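Long-range contact in pollen-specific leucine-rich repeat extensin-like protein 1 (Arabidopsis thaliana, PDB 6TME), which probably binds RALF-type signalling peptides through its leucine-rich repeat domain and helps maintain the integrity of the pollen tube cell wall: residues 118-123 with 142-147. Residues are numbered along the deposited sequence; the frame is centred on the assembly and turned at random.
Sequences VALFHV and MYEFDV. With SO4 (sulfate ion), chain I.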
ATOM      1  N   VAL A 118      -6.549  13.929 -17.819  1.00 17.57           N
ATOM      2  CA  VAL A 118      -5.662  13.737 -16.680  1.00 26.34           C
ATOM      3  C   VAL A 118      -5.355  12.254 -16.510  1.00 28.72           C
ATOM      4  O   VAL A 118      -6.254  11.406 -16.523  1.00 25.20           O
ATOM      5  CB  VAL A 118      -6.280  14.332 -15.407  1.00 23.34           C
ATOM      6  CG1 VAL A 118      -5.571  13.798 -14.191  1.00 20.52           C
ATOM      7  CG2 VAL A 118      -6.175  15.828 -15.437  1.00 23.50           C
ATOM      8  N   ALA A 119      -4.076  11.935 -16.399  1.00 29.39           N
ATOM      9  CA  ALA A 119      -3.618  10.595 -16.089  1.00 27.34           C
ATOM     10  C   ALA A 119      -2.873  10.529 -14.774  1.00 26.99           C
ATOM     11  O   ALA A 119      -2.684   9.426 -14.232  1.00 28.84           O
ATOM     12  CB  ALA A 119      -2.704  10.064 -17.203  1.00 18.55           C
ATOM     13  N   LEU A 120      -2.470  11.668 -14.235  1.00 24.24           N
ATOM     14  CA  LEU A 120      -1.721  11.719 -12.995  1.00 25.84           C
ATOM     15  C   LEU A 120      -2.474  12.626 -12.041  1.00 28.97           C
ATOM     16  O   LEU A 120      -2.777  13.778 -12.380  1.00 25.50           O
ATOM     17  CB  LEU A 120      -0.308  12.222 -13.255  1.00 31.53           C
ATOM     18  CG  LEU A 120       0.692  12.353 -12.120  1.00 35.08           C
ATOM     19  CD1 LEU A 120       2.033  12.149 -12.777  1.00 26.08           C
ATOM     20  CD2 LEU A 120       0.613  13.744 -11.434  1.00 29.89           C
ATOM     21  N   PHE A 121      -2.784  12.109 -10.855  1.00 27.35           N
ATOM     22  CA  PHE A 121      -3.509  12.890  -9.854  1.00 23.55           C
ATOM     23  C   PHE A 121      -2.871  12.623  -8.488  1.00 29.89           C
ATOM     24  O   PHE A 121      -3.093  11.562  -7.880  1.00 28.20           O
ATOM     25  CB  PHE A 121      -4.989  12.535  -9.895  1.00 23.06           C
ATOM     26  CG  PHE A 121      -5.852  13.431  -9.063  1.00 27.18           C
ATOM     27  CD1 PHE A 121      -6.343  14.628  -9.580  1.00 29.81           C
ATOM     28  CD2 PHE A 121      -6.178  13.081  -7.766  1.00 19.24           C
ATOM     29  CE1 PHE A 121      -7.148  15.461  -8.812  1.00 22.71           C
ATOM     30  CE2 PHE A 121      -6.997  13.898  -6.997  1.00 25.68           C
ATOM     31  CZ  PHE A 121      -7.470  15.105  -7.525  1.00 23.69           C
ATOM     32  N   HIS A 122      -2.046  13.569  -8.024  1.00 24.72           N
ATOM     33  CA  HIS A 122      -1.339  13.457  -6.747  1.00 24.75           C
ATOM     34  C   HIS A 122      -1.847  14.547  -5.808  1.00 24.67           C
ATOM     35  O   HIS A 122      -1.599  15.731  -6.052  1.00 40.56           O
ATOM     36  CB  HIS A 122       0.176  13.592  -6.935  1.00 22.26           C
ATOM     37  CG  HIS A 122       0.783  12.559  -7.837  1.00 26.33           C
ATOM     38  ND1 HIS A 122       2.074  12.657  -8.314  1.00 27.22           N
ATOM     39  CD2 HIS A 122       0.281  11.409  -8.353  1.00 28.65           C
ATOM     40  CE1 HIS A 122       2.336  11.622  -9.094  1.00 30.15           C
ATOM     41  NE2 HIS A 122       1.261  10.854  -9.141  1.00 30.80           N
ATOM     42  N   VAL A 123      -2.557  14.166  -4.741  1.00 24.11           N
ATOM     43  CA  VAL A 123      -2.962  15.140  -3.724  1.00 27.02           C
ATOM     44  C   VAL A 123      -2.636  14.627  -2.323  1.00 20.76           C
ATOM     45  O   VAL A 123      -3.376  14.889  -1.371  1.00 26.96           O
ATOM     46  CB  VAL A 123      -4.457  15.539  -3.846  1.00 25.54           C
ATOM     47  CG1 VAL A 123      -4.699  16.371  -5.160  1.00 22.13           C
ATOM     48  CG2 VAL A 123      -5.368  14.338  -3.815  1.00 17.73           C
ATOM     49  N   MET A 142      -6.795   7.814 -16.419  1.00 19.34           N
ATOM     50  CA  MET A 142      -6.244   7.698 -15.074  1.00 30.27           C
ATOM     51  C   MET A 142      -5.338   6.478 -14.963  1.00 30.82           C
ATOM     52  O   MET A 142      -5.720   5.354 -15.317  1.00 26.11           O
ATOM     53  CB  MET A 142      -7.357   7.609 -14.035  1.00 24.39           C
ATOM     54  CG  MET A 142      -6.845   7.797 -12.641  1.00 27.12           C
ATOM     55  SD  MET A 142      -6.005   9.389 -12.504  1.00 28.15           S
ATOM     56  CE  MET A 142      -7.434  10.458 -12.269  1.00 29.38           C
ATOM     57  N   TYR A 143      -4.131   6.729 -14.495  1.00 20.73           N
ATOM     58  CA  TYR A 143      -3.034   5.785 -14.382  1.00 24.43           C
ATOM     59  C   TYR A 143      -2.492   5.696 -12.964  1.00 23.97           C
ATOM     60  O   TYR A 143      -2.229   4.590 -12.481  1.00 22.25           O
ATOM     61  CB  TYR A 143      -1.931   6.219 -15.360  1.00 22.90           C
ATOM     62  CG  TYR A 143      -0.677   5.356 -15.466  1.00 25.28           C
ATOM     63  CD1 TYR A 143      -0.572   4.351 -16.428  1.00 27.99           C
ATOM     64  CD2 TYR A 143       0.430   5.617 -14.674  1.00 15.49           C
ATOM     65  CE1 TYR A 143       0.574   3.598 -16.559  1.00 16.52           C
ATOM     66  CE2 TYR A 143       1.575   4.872 -14.788  1.00 24.27           C
ATOM     67  CZ  TYR A 143       1.649   3.866 -15.735  1.00 36.91           C
ATOM     68  OH  TYR A 143       2.816   3.145 -15.851  1.00 30.73           O
ATOM     69  N   GLU A 144      -2.346   6.840 -12.285  1.00 20.19           N
ATOM     70  CA  GLU A 144      -1.843   6.916 -10.915  1.00 23.69           C
ATOM     71  C   GLU A 144      -2.691   7.911 -10.140  1.00 27.36           C
ATOM     72  O   GLU A 144      -2.698   9.110 -10.442  1.00 26.82           O
ATOM     73  CB  GLU A 144      -0.361   7.321 -10.832  1.00 15.52           C
ATOM     74  CG  GLU A 144       0.093   8.435 -11.745  1.00 26.27           C
ATOM     75  CD  GLU A 144       1.616   8.617 -11.747  1.00 35.93           C
ATOM     76  OE1 GLU A 144       2.196   9.066 -10.729  1.00 28.52           O
ATOM     77  OE2 GLU A 144       2.231   8.282 -12.783  1.00 35.23           O
ATOM     78  N   PHE A 145      -3.358   7.410  -9.109  1.00 21.86           N
ATOM     79  CA  PHE A 145      -4.322   8.153  -8.321  1.00 18.37           C
ATOM     80  C   PHE A 145      -3.876   8.056  -6.878  1.00 16.94           C
ATOM     81  O   PHE A 145      -3.851   6.962  -6.307  1.00 19.94           O
ATOM     82  CB  PHE A 145      -5.723   7.563  -8.495  1.00 20.18           C
ATOM     83  CG  PHE A 145      -6.814   8.454  -8.039  1.00 25.49           C
ATOM     84  CD1 PHE A 145      -7.197   9.562  -8.807  1.00 28.57           C
ATOM     85  CD2 PHE A 145      -7.508   8.167  -6.861  1.00 27.92           C
ATOM     86  CE1 PHE A 145      -8.237  10.391  -8.383  1.00 26.08           C
ATOM     87  CE2 PHE A 145      -8.548   8.992  -6.427  1.00 27.56           C
ATOM     88  CZ  PHE A 145      -8.912  10.106  -7.182  1.00 27.49           C
ATOM     89  N   ASP A 146      -3.504   9.182  -6.295  1.00 19.72           N
ATOM     90  CA  ASP A 146      -2.927   9.190  -4.957  1.00 22.13           C
ATOM     91  C   ASP A 146      -3.719  10.218  -4.165  1.00 25.67           C
ATOM     92  O   ASP A 146      -3.494  11.427  -4.314  1.00 28.32           O
ATOM     93  CB  ASP A 146      -1.434   9.516  -4.988  1.00 12.70           C
ATOM     94  CG  ASP A 146      -0.795   9.537  -3.590  1.00 31.38           C
ATOM     95  OD1 ASP A 146      -1.451   9.113  -2.605  1.00 22.66           O
ATOM     96  OD2 ASP A 146       0.369   9.993  -3.482  1.00 32.22           O
ATOM     97  N   VAL A 147      -4.663   9.734  -3.359  1.00 16.93           N
ATOM     98  CA  VAL A 147      -5.374  10.575  -2.407  1.00 21.00           C
ATOM     99  C   VAL A 147      -4.947  10.268  -0.969  1.00 24.96           C
ATOM    100  O   VAL A 147      -5.683  10.544  -0.029  1.00 23.24           O
ATOM    101  CB  VAL A 147      -6.897  10.461  -2.597  1.00 21.78           C
ATOM    102  CG1 VAL A 147      -7.308  11.087  -3.979  1.00 13.86           C
ATOM    103  CG2 VAL A 147      -7.371   9.009  -2.493  1.00 17.53           C
TER
HETATM  104  S   SO4 I 503       3.156   0.530 -18.127  1.00 80.99           S
HETATM  105  O1  SO4 I 503       4.014   0.585 -16.944  1.00 81.83           O
HETATM  106  O2  SO4 I 503       2.988   1.871 -18.692  1.00 86.43           O
HETATM  107  O3  SO4 I 503       3.768  -0.347 -19.127  1.00 86.00           O
HETATM  108  O4  SO4 I 503       1.856  -0.007 -17.747  1.00 77.73           O
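Phe-121 N gives to Glu-144 O, Phe-121 O takes Asp-146 N, and Val-123 N gives to Asp-146 O, a backbone ladder that joins strands 120-122 and 144-146 in parallel. At its start Ala-119 O accepts twice, nearly straight on from Glu-144 N (3.3 Å) and more from one side from Tyr-143 N (3.1 Å).

On the face bearing Leu-120, His-122, Glu-144 and Asp-146, His-122 NE2 donates to Glu-144 OE1 in a short (2.6 Å) but bent bond (136° at the hydrogen). The oxygen lies in the imidazole plane, whereas the ring approaches it on the anti side, 27° out of the carboxylate plane. Glu-144 CG sits between its backbone N and carbonyl carbon, and the chain then extends alongside Leu-120, whose CD1 lies 3.7 Å from Glu-144 CD. Leu-120 CD2 covers one imidazole face. The chain of another protein stacks an aromatic ring on His-122; its polar side chain bonds to Glu-144 OE2 and its backbone to OE1, which is thus shared with His-122. Were Glu-144 cut back to an alanine, His-122 NE2 would probably lose this acceptor and the other protein its carboxylate bonds. Tyr-143 OH bonds to sulfate O1 (3.0 Å), an ion also held by Lys-167 NZ.

On the reverse face, the Phe-121 and Phe-145 ring planes differ by 14° but are so offset that they barely overlap, Phe-121 CD2 lying 3.4 Å from Phe-145 CE1. Val-147 CG1 meets the edge of Phe-121 at CE2 (4.1 Å), and Met-142 folds its thioether so that CE reaches Phe-121 CB (4.0 Å).

Two successive leucine-rich repeat strands thus pair an apolar, aromatic interior with a polar protein-binding face.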